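PDB 7D78: DltD domain-containing protein from Beauveria bassiana, which is a fungal thioesterase of the alpha/beta-hydrolase fold that probably releases polyketide chains by cyclising them into medium-ring lactones. Local coordinates for residues I176-R179 and Q180-R184. Residues are numbered along the deposited sequence; the frame is centred on the assembly and turned at random.
Sequences IRDR and QSQLR
D178 and Q182, one turn apart near the C-terminal end of helix 168-183 in an alpha/beta-hydrolase fold, illustrate how an i to i+4 side-chain bond can reinforce the backbone bond beneath it. Q182 N donates to D178 O at 2.9 Å, while Q182 NE2 reaches D178 OD2 at 3.0 Å. The amide keeps OD2 within its own plane but approaches the carboxylate from above, the two planes turned 55° apart. With CG anti to the backbone N (chi1 175°), the carboxylate of D178 lies on the packed side, where OD2 also accepts from Q237 NE2 and OD1 from F189 N. Replacing D178 by an alanine is likely to leave Q182 NE2, Q237 NE2 and the F189 amide without their carboxylate acceptors and the glutamine end freer to turn, weakening the tie between the helix and the chain around Q237. Another packed flank belongs to the dimer: R179 forms salt bridges through NE with D112 and through NH1 with E108, both of the second subunit. Within the helix, R179 O accepts from L183 N at 2.9 Å. The flank nearer solvent is looser, although Q180 also packs on R149 of the second subunit. R177 and Q180 run side by side, guanidinium and amide nearly coplanar (8°), with R177 CG resting 3.6 Å from Q180 OE1. Their polar ends meet through water: one molecule, at the guanidinium edge and in its plane, accepts from R177 NE at 3.1 Å and donates to Q180 OE1 at 2.9 Å.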
loop_
_atom_site.group_PDB
_atom_site.type_symbol
_atom_site.label_atom_id
_atom_site.label_comp_id
_atom_site.label_asym_id
_atom_site.label_seq_id
_atom_site.Cartn_x
_atom_site.Cartn_y
_atom_site.Cartn_z
ATOM N N ILE A 176 10.243 -13.436 1.549
ATOM C CA ILE A 176 9.462 -14.525 2.147
ATOM C C ILE A 176 10.290 -15.246 3.213
ATOM O O ILE A 176 9.787 -15.597 4.293
ATOM C CB ILE A 176 8.973 -15.505 1.063
ATOM C CG1 ILE A 176 7.984 -14.813 0.115
ATOM C CG2 ILE A 176 8.353 -16.762 1.724
ATOM C CD1 ILE A 176 6.683 -14.375 0.804
ATOM N N ARG A 177 11.577 -15.467 2.931
ATOM C CA ARG A 177 12.434 -16.138 3.906
ATOM C C ARG A 177 12.607 -15.306 5.177
ATOM O O ARG A 177 12.635 -15.858 6.286
ATOM C CB ARG A 177 13.772 -16.480 3.251
ATOM C CG ARG A 177 13.567 -17.589 2.241
ATOM C CD ARG A 177 14.744 -17.826 1.333
ATOM N NE ARG A 177 14.557 -19.069 0.591
ATOM C CZ ARG A 177 15.355 -19.478 -0.385
ATOM N NH1 ARG A 177 16.388 -18.727 -0.753
ATOM N NH2 ARG A 177 15.113 -20.636 -0.996
ATOM N N ASP A 178 12.676 -13.977 5.049
ATOM C CA ASP A 178 12.716 -13.141 6.246
ATOM C C ASP A 178 11.428 -13.261 7.058
ATOM O O ASP A 178 11.469 -13.271 8.298
ATOM C CB ASP A 178 12.976 -11.679 5.879
ATOM C CG ASP A 178 12.892 -10.762 7.092
ATOM O OD1 ASP A 178 13.675 -10.961 8.049
ATOM O OD2 ASP A 178 12.047 -9.842 7.103
ATOM N N ARG A 179 10.269 -13.355 6.390
ATOM C CA ARG A 179 9.030 -13.596 7.137
ATOM C C ARG A 179 9.102 -14.912 7.904
ATOM O O ARG A 179 8.724 -14.984 9.081
ATOM C CB ARG A 179 7.812 -13.613 6.207
ATOM C CG ARG A 179 7.578 -12.366 5.375
ATOM C CD ARG A 179 6.195 -12.440 4.725
ATOM N NE ARG A 179 5.157 -12.131 5.704
ATOM C CZ ARG A 179 4.628 -10.919 5.861
ATOM N NH1 ARG A 179 5.026 -9.918 5.081
ATOM N NH2 ARG A 179 3.699 -10.715 6.786
ATOM N N GLN A 180 9.568 -15.972 7.239
ATOM C CA GLN A 180 9.689 -17.268 7.897
ATOM C C GLN A 180 10.624 -17.182 9.102
ATOM O O GLN A 180 10.330 -17.734 10.172
ATOM C CB GLN A 180 10.180 -18.312 6.893
ATOM C CG GLN A 180 9.230 -18.561 5.717
ATOM C CD GLN A 180 9.835 -19.484 4.657
ATOM O OE1 GLN A 180 10.769 -19.098 3.948
ATOM N NE2 GLN A 180 9.305 -20.706 4.545
ATOM N N SER A 181 11.747 -16.482 8.951
ATOM C CA SER A 181 12.671 -16.279 10.071
ATOM C C SER A 181 12.011 -15.510 11.213
ATOM O O SER A 181 12.180 -15.862 12.388
ATOM C CB SER A 181 13.931 -15.550 9.575
ATOM O OG SER A 181 14.711 -15.049 10.645
ATOM N N GLN A 182 11.244 -14.460 10.892
ATOM C CA GLN A 182 10.555 -13.704 11.935
ATOM C C GLN A 182 9.539 -14.573 12.670
ATOM O O GLN A 182 9.435 -14.508 13.898
ATOM C CB GLN A 182 9.868 -12.474 11.334
ATOM C CG GLN A 182 10.830 -11.365 10.922
ATOM C CD GLN A 182 10.111 -10.065 10.674
ATOM O OE1 GLN A 182 9.258 -9.659 11.466
ATOM N NE2 GLN A 182 10.422 -9.417 9.557
ATOM N N LEU A 183 8.791 -15.404 11.934
ATOM C CA LEU A 183 7.829 -16.309 12.558
ATOM C C LEU A 183 8.495 -17.315 13.488
ATOM O O LEU A 183 7.833 -17.840 14.389
ATOM C CB LEU A 183 7.031 -17.049 11.486
ATOM C CG LEU A 183 6.069 -16.187 10.651
ATOM C CD1 LEU A 183 5.433 -17.024 9.542
ATOM C CD2 LEU A 183 4.992 -15.565 11.528
ATOM N N ARG A 184 9.775 -17.614 13.280
ATOM C CA ARG A 184 10.526 -18.460 14.202
ATOM C C ARG A 184 10.986 -17.719 15.445
ATOM O O ARG A 184 11.587 -18.344 16.324
ATOM C CB ARG A 184 11.750 -19.063 13.507
ATOM C CG ARG A 184 11.448 -19.694 12.182
ATOM C CD ARG A 184 11.026 -21.144 12.302
ATOM N NE ARG A 184 11.430 -21.901 11.117
ATOM C CZ ARG A 184 11.110 -23.171 10.882
ATOM N NH1 ARG A 184 11.532 -23.765 9.771
ATOM N NH2 ARG A 184 10.355 -23.843 11.746
HETATM O O HOH W 1 11.922 -20.287 1.528
HETATM O O HOH W 2 14.227 -12.357 10.491
#